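Local coordinates for protein hydrolase (Rhizobium meliloti, PDB 5HOE) that removes acetyl groups from carbohydrates as an octameric acetylesterase, a GDSL-like member of the SGNH hydrolases, at residues 34-39 / 159-164; 127-132 / 187-192; 63-68 / 93-98. All coordinates share one frame; numbering follows the deposited sequence. Where two conformers were deposited one is given.

Overall arrangement
Measured from contact centre to chain centre, contact 3 lies about 12 Å out, contact 2 about 14 Å and contact 1 about 21 Å. Contact 3 is buried yet borders another subunit too; it joins a sheet-edge strand to a helix end through apolar contacts, a CH-pi contact and one His-carboxylate hydrogen bond. Contact 2, partly buried and wholly apolar across its segments, joins helix 118-133 to the end of helix 171-189, beside strand 147-152. Contact 1 is still buried, with other subunits packed against it; its segments meet by van der Waals contact. Contacts 1 and 2 are about 34 Å apart between centres, but the octamer brings them together: F188 and K190 of one subunit meet contact 1 of another.

Contact 1 (34-39 / 159-164); sequences KESSPT and MPDPWF
S36 presses its side chain against D161 and F164. Its phi/psi of 75/-56° and a weak bond from S37 N to E35 O (2.8 Å) fit a classic gamma turn with S36 at the middle. The side chain has its OG anti to the carbonyl carbon, which brings the hydroxyl alongside the aspartate: S36 OG is 3.2 Å from D161 CG. The carboxylate oxygen OD1 is at a poor angle to OG, so this approach does not count as a hydrogen bond. S36 CB meets the F164 ring obliquely, 3.8 Å from CE2. D161 is the N-cap of the helix: its OD2 accepts from F164 N (3.0 Å, 160°) through the anti lone pair, a capping bond that helps orient the carboxylate next to S36. Next in sequence, S37 packs on F188 of a second subunit, and its carbonyl O accepts from K190 NZ of that subunit, as does E35 O. The same F188 packs on S36 and D161 and meets the F164 ring edge-to-face. The contact thus joins the loop between helices 25-28 and 48-56 to the start of helix 162-167, whose F164 also touches I208, near the probable Ser-His-Asp triad.

Contact 2 (127-132 / 187-192); sequences KLVGQV and DFMKVE
V129 overlaps the end of M189: its CG1 lies 3.6 Å from M189 CE and 3.7 Å from M189 SD, the two side chains reaching toward each other tip to tip. The setting is the alpha/beta fold of SGNH hydrolases, where helix 171-189 completes a beta-alpha-beta crossover between strands 147-152 and 192-195 and ends here in a Schellman motif. V129 holds CG1 anti to the backbone N (chi1 175°), which aims this methyl at the second segment. M189 runs extended as far as chi2 and then bends at chi3, so that its methyl reaches the backbone of the neighbouring helix, 3.8 Å from CE to G130 N. Beyond the helix end, V191 completes the apolar patch, its CG1 4.0 Å from V129 CG1. V129 also touches V150, and V191 touches V148, so both valines lie against strand 147-152 and the patch is continuous with the sheet.

The helix end is closed by K190, the first residue to leave helical phi/psi, with a positive phi. Its side chain folds back over the last turn, a placement in which the ammonium would be expected to interact favourably with the carbonyl end of the helix. E35 O and S37 O of a neighbouring subunit also accept from this amine, joining the cap to the octamer interface. Four carbonyl oxygens thus surround NZ, and its three hydrogens must be shared among them. Within the segment, K190 NZ gives to D187 O at 2.8 Å, and it reaches F188 O at 3.1 Å from above the carbonyl plane, with a C=O...N angle of 108°.

Contact 3 (63-68 / 93-98); sequences IEEGLS and ASHLPL
The H95 imidazole lies between two carbon atoms. I63 CG2 sits over the centre of one face, 3.7 Å from the ring centroid and only 4° off the normal, a CH-pi contact; S94 CB, from the same helix as the ring, lies over the opposite face at 4.2 Å above the plane. At the edge, H95 NE2 donates to E65 OE2 (3.0 Å, 145°). The acceptor is somewhat tilted from the ring plane, the oxygen uses its anti lone pair, and carboxylate and ring planes are 44° apart. E65 reaches this position through a bend at chi2. Its OE1 is hydrogen-bonded to Y87 OH and more weakly to H95 NE2 of a neighbouring subunit, so both oxygens of the buried carboxylate have partners. E65 OE2 also lies close to E65 OE2 of that subunit, an approach of two carboxylates that would be expected to raise the pKa of at least one.

I63 carries the apolar half. While CG2 covers the ring, the other branch runs past it: CD1 is 3.9 Å from H95 CB and 3.7 Å from L98 CD2. L98 follows the cis-proline P97, where the chain turns from helix 84-95 toward strand 100-104. Strand 60-66, the outermost strand on its side of the sheet within the chain, pairs with 17-23 through I63 and E65, and the end of helix 84-95 packs over it.

Contact 1 (34-39 / 159-164)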
loop_
_atom_site.group_PDB
_atom_site.type_symbol
_atom_site.label_atom_id
_atom_site.label_comp_id
_atom_site.label_asym_id
_atom_site.label_seq_id
_atom_site.Cartn_x
_atom_site.Cartn_y
_atom_site.Cartn_z
ATOM N N LYS A 34 -34.726 23.380 -2.920
ATOM C CA LYS A 34 -35.497 22.667 -3.936
ATOM C C LYS A 34 -34.618 22.107 -5.050
ATOM O O LYS A 34 -34.923 21.041 -5.596
ATOM C CB LYS A 34 -36.576 23.574 -4.531
ATOM C CG LYS A 34 -36.049 24.721 -5.399
ATOM C CD LYS A 34 -37.098 25.214 -6.398
ATOM C CE LYS A 34 -38.289 25.872 -5.725
ATOM N NZ LYS A 34 -39.267 24.900 -5.148
ATOM N N GLU A 35 -33.530 22.799 -5.398
ATOM C CA GLU A 35 -32.605 22.339 -6.433
ATOM C C GLU A 35 -31.660 21.251 -5.929
ATOM O O GLU A 35 -30.785 20.805 -6.684
ATOM C CB GLU A 35 -31.755 23.503 -6.957
ATOM C CG GLU A 35 -32.364 24.926 -6.871
ATOM C CD GLU A 35 -32.919 25.419 -8.192
ATOM O OE1 GLU A 35 -32.308 25.126 -9.246
ATOM O OE2 GLU A 35 -33.967 26.103 -8.175
ATOM N N SER A 36 -31.792 20.849 -4.664
ATOM C CA SER A 36 -31.003 19.795 -4.041
ATOM C C SER A 36 -29.586 20.224 -3.696
ATOM O O SER A 36 -29.174 20.106 -2.537
ATOM C CB SER A 36 -30.989 18.512 -4.867
ATOM O OG SER A 36 -32.285 17.936 -4.945
ATOM N N SER A 37 -28.837 20.713 -4.676
ATOM C CA SER A 37 -27.418 21.002 -4.505
ATOM C C SER A 37 -26.984 21.874 -5.677
ATOM O O SER A 37 -27.472 21.689 -6.789
ATOM C CB SER A 37 -26.606 19.692 -4.507
ATOM O OG SER A 37 -25.219 19.946 -4.465
ATOM N N PRO A 38 -26.058 22.819 -5.453
ATOM C CA PRO A 38 -25.378 23.168 -4.205
ATOM C C PRO A 38 -26.261 23.996 -3.277
ATOM O O PRO A 38 -27.383 24.358 -3.663
ATOM C CB PRO A 38 -24.188 24.007 -4.683
ATOM C CG PRO A 38 -24.683 24.651 -5.934
ATOM C CD PRO A 38 -25.586 23.633 -6.584
ATOM N N THR A 39 -25.764 24.285 -2.071
ATOM C CA THR A 39 -26.527 25.071 -1.112
ATOM C C THR A 39 -25.600 25.874 -0.202
ATOM O O THR A 39 -24.376 25.705 -0.199
ATOM C CB THR A 39 -27.441 24.192 -0.254
ATOM O OG1 THR A 39 -28.420 25.012 0.379
ATOM C CG2 THR A 39 -26.645 23.466 0.837
ATOM N N MET A 159 -37.664 11.371 -0.254
ATOM C CA MET A 159 -36.817 12.348 -0.937
ATOM C C MET A 159 -37.339 12.615 -2.344
ATOM O O MET A 159 -37.351 11.694 -3.181
ATOM C CB MET A 159 -35.382 11.846 -1.020
ATOM C CG MET A 159 -34.719 11.642 0.342
ATOM S SD MET A 159 -33.302 10.568 0.162
ATOM C CE MET A 159 -34.109 9.019 -0.214
ATOM N N PRO A 160 -37.727 13.847 -2.671
ATOM C CA PRO A 160 -38.260 14.110 -4.006
ATOM C C PRO A 160 -37.245 14.080 -5.123
ATOM O O PRO A 160 -37.641 13.810 -6.264
ATOM C CB PRO A 160 -38.900 15.497 -3.854
ATOM C CG PRO A 160 -38.107 16.135 -2.723
ATOM C CD PRO A 160 -37.846 15.020 -1.782
ATOM N N ASP A 161 -35.969 14.309 -4.857
ATOM C CA ASP A 161 -35.009 14.371 -5.953
ATOM C C ASP A 161 -34.518 12.972 -6.316
ATOM O O ASP A 161 -34.024 12.259 -5.440
ATOM C CB ASP A 161 -33.814 15.225 -5.532
ATOM C CG ASP A 161 -32.758 15.300 -6.605
ATOM O OD1 ASP A 161 -32.946 16.054 -7.570
ATOM O OD2 ASP A 161 -31.753 14.592 -6.493
ATOM N N PRO A 162 -34.581 12.564 -7.594
ATOM C CA PRO A 162 -34.170 11.189 -7.926
ATOM C C PRO A 162 -32.714 10.887 -7.645
ATOM O O PRO A 162 -32.387 9.721 -7.364
ATOM C CB PRO A 162 -34.480 11.068 -9.424
ATOM C CG PRO A 162 -34.626 12.434 -9.900
ATOM C CD PRO A 162 -35.201 13.211 -8.760
ATOM N N TRP A 163 -31.812 11.875 -7.726
ATOM C CA TRP A 163 -30.414 11.564 -7.425
ATOM C C TRP A 163 -30.224 11.271 -5.939
ATOM O O TRP A 163 -29.522 10.318 -5.577
ATOM C CB TRP A 163 -29.474 12.677 -7.887
ATOM C CG TRP A 163 -28.034 12.282 -7.751
ATOM C CD1 TRP A 163 -27.109 12.822 -6.911
ATOM C CD2 TRP A 163 -27.361 11.227 -8.466
ATOM N NE1 TRP A 163 -25.897 12.177 -7.059
ATOM C CE2 TRP A 163 -26.030 11.198 -8.012
ATOM C CE3 TRP A 163 -27.762 10.304 -9.442
ATOM C CZ2 TRP A 163 -25.099 10.276 -8.489
ATOM C CZ3 TRP A 163 -26.831 9.403 -9.932
ATOM C CH2 TRP A 163 -25.503 9.404 -9.464
ATOM N N PHE A 164 -30.832 12.074 -5.064
ATOM C CA PHE A 164 -30.796 11.760 -3.639
ATOM C C PHE A 164 -31.498 10.440 -3.334
ATOM O O PHE A 164 -31.033 9.677 -2.485
ATOM C CB PHE A 164 -31.425 12.879 -2.806
ATOM C CG PHE A 164 -30.472 14.004 -2.392
ATOM C CD1 PHE A 164 -29.139 13.757 -2.045
ATOM C CD2 PHE A 164 -30.940 15.311 -2.305
ATOM C CE1 PHE A 164 -28.308 14.798 -1.636
ATOM C CE2 PHE A 164 -30.117 16.337 -1.923
ATOM C CZ PHE A 164 -28.805 16.097 -1.586
#

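Contact 2 (127-132 / 187-192)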
loop_
_atom_site.group_PDB
_atom_site.type_symbol
_atom_site.label_atom_id
_atom_site.label_comp_id
_atom_site.label_asym_id
_atom_site.label_seq_id
_atom_site.Cartn_x
_atom_site.Cartn_y
_atom_site.Cartn_z
ATOM N N LYS A 127 -16.022 2.904 16.850
ATOM C CA LYS A 127 -14.640 3.277 16.566
ATOM C C LYS A 127 -14.374 4.714 16.997
ATOM O O LYS A 127 -13.335 5.009 17.608
ATOM C CB LYS A 127 -14.346 3.101 15.068
ATOM C CG LYS A 127 -12.917 3.377 14.691
ATOM C CD LYS A 127 -12.685 3.217 13.214
ATOM C CE LYS A 127 -11.219 3.423 12.871
ATOM N NZ LYS A 127 -10.959 3.386 11.393
ATOM N N LEU A 128 -15.301 5.625 16.684
ATOM C CA LEU A 128 -15.114 7.024 17.052
ATOM C C LEU A 128 -15.147 7.201 18.566
ATOM O O LEU A 128 -14.339 7.943 19.123
ATOM C CB LEU A 128 -16.177 7.901 16.375
ATOM C CG LEU A 128 -16.245 7.859 14.852
ATOM C CD1 LEU A 128 -17.437 8.661 14.336
ATOM C CD2 LEU A 128 -14.922 8.353 14.283
ATOM N N VAL A 129 -16.059 6.511 19.246
ATOM C CA VAL A 129 -16.125 6.609 20.698
ATOM C C VAL A 129 -14.799 6.173 21.313
ATOM O O VAL A 129 -14.261 6.828 22.218
ATOM C CB VAL A 129 -17.311 5.789 21.241
ATOM C CG1 VAL A 129 -17.324 5.777 22.790
ATOM C CG2 VAL A 129 -18.628 6.333 20.742
ATOM N N GLY A 130 -14.249 5.064 20.816
ATOM C CA GLY A 130 -12.961 4.590 21.292
ATOM C C GLY A 130 -11.834 5.583 21.065
ATOM O O GLY A 130 -10.923 5.688 21.884
ATOM N N GLN A 131 -11.856 6.300 19.934
ATOM C CA GLN A 131 -10.827 7.304 19.676
ATOM C C GLN A 131 -10.888 8.425 20.706
ATOM O O GLN A 131 -9.852 8.959 21.104
ATOM C CB GLN A 131 -10.979 7.877 18.260
ATOM C CG GLN A 131 -10.548 6.917 17.178
ATOM C CD GLN A 131 -10.832 7.390 15.787
ATOM O OE1 GLN A 131 -11.701 8.229 15.567
ATOM N NE2 GLN A 131 -10.101 6.839 14.823
ATOM N N VAL A 132 -12.087 8.796 21.148
ATOM C CA VAL A 132 -12.182 9.797 22.209
ATOM C C VAL A 132 -11.688 9.227 23.532
ATOM O O VAL A 132 -10.910 9.861 24.254
ATOM C CB VAL A 132 -13.615 10.347 22.331
ATOM C CG1 VAL A 132 -13.656 11.397 23.400
ATOM C CG2 VAL A 132 -14.094 10.908 21.012
ATOM N N ASP A 187 -24.426 2.210 26.119
ATOM C CA ASP A 187 -24.466 1.490 27.390
ATOM C C ASP A 187 -23.245 0.590 27.549
ATOM O O ASP A 187 -22.635 0.536 28.626
ATOM C CB ASP A 187 -25.742 0.657 27.498
ATOM C CG ASP A 187 -26.976 1.494 27.717
ATOM O OD1 ASP A 187 -26.835 2.692 28.065
ATOM O OD2 ASP A 187 -28.089 0.934 27.549
ATOM N N PHE A 188 -22.878 -0.128 26.489
ATOM C CA PHE A 188 -21.767 -1.072 26.551
ATOM C C PHE A 188 -20.453 -0.346 26.816
ATOM O O PHE A 188 -19.657 -0.764 27.673
ATOM C CB PHE A 188 -21.741 -1.822 25.218
ATOM C CG PHE A 188 -20.707 -2.914 25.108
ATOM C CD1 PHE A 188 -19.433 -2.631 24.640
ATOM C CD2 PHE A 188 -21.023 -4.229 25.421
ATOM C CE1 PHE A 188 -18.485 -3.641 24.498
ATOM C CE2 PHE A 188 -20.093 -5.237 25.273
ATOM C CZ PHE A 188 -18.820 -4.945 24.807
ATOM N N MET A 189 -20.219 0.765 26.108
ATOM C CA MET A 189 -18.990 1.534 26.268
ATOM C C MET A 189 -19.039 2.504 27.454
ATOM O O MET A 189 -18.047 3.191 27.709
ATOM C CB MET A 189 -18.639 2.263 24.959
ATOM C CG MET A 189 -18.339 1.323 23.810
ATOM S SD MET A 189 -17.652 2.139 22.369
ATOM C CE MET A 189 -15.979 2.456 22.887
ATOM N N LYS A 190 -20.165 2.560 28.177
ATOM C CA LYS A 190 -20.320 3.381 29.383
ATOM C C LYS A 190 -20.163 4.883 29.091
ATOM O O LYS A 190 -19.518 5.631 29.836
ATOM C CB LYS A 190 -19.411 2.887 30.520
ATOM C CG LYS A 190 -19.512 1.372 30.801
ATOM C CD LYS A 190 -20.863 0.979 31.428
ATOM C CE LYS A 190 -21.045 -0.558 31.579
ATOM N NZ LYS A 190 -21.250 -1.249 30.258
ATOM N N VAL A 191 -20.778 5.334 27.992
ATOM C CA VAL A 191 -20.820 6.752 27.648
ATOM C C VAL A 191 -22.266 7.235 27.577
ATOM O O VAL A 191 -23.211 6.477 27.848
ATOM C CB VAL A 191 -20.050 7.044 26.338
ATOM C CG1 VAL A 191 -18.569 6.661 26.472
ATOM C CG2 VAL A 191 -20.692 6.341 25.145
ATOM N N GLU A 192 -22.458 8.493 27.206
ATOM C CA GLU A 192 -23.798 9.072 27.228
ATOM C C GLU A 192 -24.464 8.922 25.867
ATOM O O GLU A 192 -23.797 8.753 24.852
ATOM C CB GLU A 192 -23.733 10.550 27.609
ATOM C CG GLU A 192 -22.983 10.842 28.920
ATOM C CD GLU A 192 -23.666 10.276 30.147
ATOM O OE1 GLU A 192 -24.916 10.258 30.200
ATOM O OE2 GLU A 192 -22.951 9.855 31.080
#

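Contact 3 (63-68 / 93-98)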
loop_
_atom_site.group_PDB
_atom_site.type_symbol
_atom_site.label_atom_id
_atom_site.label_comp_id
_atom_site.label_asym_id
_atom_site.label_seq_id
_atom_site.Cartn_x
_atom_site.Cartn_y
_atom_site.Cartn_z
ATOM N N ILE A 63 -16.847 24.004 19.945
ATOM C CA ILE A 63 -15.971 23.836 18.792
ATOM C C ILE A 63 -16.744 23.043 17.747
ATOM O O ILE A 63 -17.262 21.958 18.039
ATOM C CB ILE A 63 -14.694 23.082 19.194
ATOM C CG1 ILE A 63 -13.937 23.843 20.287
ATOM C CG2 ILE A 63 -13.792 22.849 17.988
ATOM C CD1 ILE A 63 -13.152 22.963 21.174
ATOM N N GLU A 64 -16.878 23.607 16.557
ATOM C CA GLU A 64 -17.619 22.971 15.477
ATOM C C GLU A 64 -16.665 22.220 14.556
ATOM O O GLU A 64 -15.698 22.801 14.036
ATOM C CB GLU A 64 -18.370 24.029 14.675
ATOM C CG GLU A 64 -19.346 24.841 15.500
ATOM C CD GLU A 64 -20.095 25.828 14.644
ATOM O OE1 GLU A 64 -19.557 26.914 14.357
ATOM O OE2 GLU A 64 -21.208 25.499 14.228
ATOM N N GLU A 65 -16.946 20.927 14.355
ATOM C CA GLU A 65 -16.280 20.101 13.336
ATOM C C GLU A 65 -17.335 19.303 12.559
ATOM O O GLU A 65 -17.440 18.076 12.695
ATOM C CB GLU A 65 -15.223 19.183 13.966
ATOM C CG GLU A 65 -14.022 19.915 14.573
ATOM C CD GLU A 65 -13.087 20.571 13.583
ATOM O OE1 GLU A 65 -13.283 20.459 12.363
ATOM O OE2 GLU A 65 -12.108 21.201 14.061
ATOM N N GLY A 66 -18.097 20.007 11.723
ATOM C CA GLY A 66 -19.099 19.397 10.871
ATOM C C GLY A 66 -18.631 19.410 9.423
ATOM O O GLY A 66 -18.174 20.431 8.916
ATOM N N LEU A 67 -18.788 18.277 8.761
ATOM C CA LEU A 67 -18.362 18.130 7.375
ATOM C C LEU A 67 -19.448 17.422 6.584
ATOM O O LEU A 67 -19.797 16.275 6.881
ATOM C CB LEU A 67 -17.040 17.364 7.295
ATOM C CG LEU A 67 -16.539 17.042 5.893
ATOM C CD1 LEU A 67 -16.222 18.325 5.126
ATOM C CD2 LEU A 67 -15.300 16.144 5.986
ATOM N N SER A 68 -19.998 18.108 5.584
ATOM C CA SER A 68 -21.009 17.487 4.739
ATOM C C SER A 68 -20.491 16.182 4.148
ATOM O O SER A 68 -19.326 16.079 3.759
ATOM C CB SER A 68 -21.389 18.451 3.620
ATOM O OG SER A 68 -22.011 19.603 4.173
ATOM N N ALA A 93 -6.692 16.073 19.288
ATOM C CA ALA A 93 -5.409 16.562 19.780
ATOM C C ALA A 93 -5.281 18.056 19.554
ATOM O O ALA A 93 -4.624 18.749 20.340
ATOM C CB ALA A 93 -4.266 15.789 19.114
ATOM N N SER A 94 -5.921 18.563 18.505
ATOM C CA SER A 94 -5.908 19.984 18.203
ATOM C C SER A 94 -6.756 20.795 19.173
ATOM O O SER A 94 -6.553 22.009 19.288
ATOM C CB SER A 94 -6.446 20.231 16.798
ATOM O OG SER A 94 -5.698 19.589 15.798
ATOM N N HIS A 95 -7.737 20.177 19.823
ATOM C CA HIS A 95 -8.705 20.927 20.617
ATOM C C HIS A 95 -8.668 20.637 22.106
ATOM O O HIS A 95 -9.441 21.248 22.840
ATOM C CB HIS A 95 -10.113 20.745 20.039
ATOM C CG HIS A 95 -10.237 21.309 18.665
ATOM N ND1 HIS A 95 -9.968 22.630 18.378
ATOM C CD2 HIS A 95 -10.533 20.720 17.484
ATOM C CE1 HIS A 95 -10.111 22.831 17.080
ATOM N NE2 HIS A 95 -10.453 21.686 16.517
ATOM N N LEU A 96 -7.741 19.808 22.585
ATOM C CA LEU A 96 -7.602 19.615 24.030
ATOM C C LEU A 96 -7.222 20.952 24.662
ATOM O O LEU A 96 -6.550 21.767 24.036
ATOM C CB LEU A 96 -6.567 18.543 24.349
ATOM C CG LEU A 96 -6.923 17.085 24.035
ATOM C CD1 LEU A 96 -5.828 16.156 24.530
ATOM C CD2 LEU A 96 -8.255 16.658 24.642
ATOM N N PRO A 97 -7.665 21.202 25.902
ATOM C CA PRO A 97 -8.466 20.331 26.767
ATOM C C PRO A 97 -9.943 20.304 26.371
ATOM O O PRO A 97 -10.497 21.351 26.008
ATOM C CB PRO A 97 -8.289 20.991 28.141
ATOM C CG PRO A 97 -8.184 22.431 27.829
ATOM C CD PRO A 97 -7.311 22.459 26.590
ATOM N N LEU A 98 -10.564 19.124 26.428
ATOM C CA LEU A 98 -11.967 18.945 26.078
ATOM C C LEU A 98 -12.680 18.253 27.224
ATOM O O LEU A 98 -12.184 17.253 27.751
ATOM C CB LEU A 98 -12.127 18.096 24.808
ATOM C CG LEU A 98 -11.692 18.717 23.476
ATOM C CD1 LEU A 98 -11.793 17.662 22.408
ATOM C CD2 LEU A 98 -12.558 19.931 23.121
#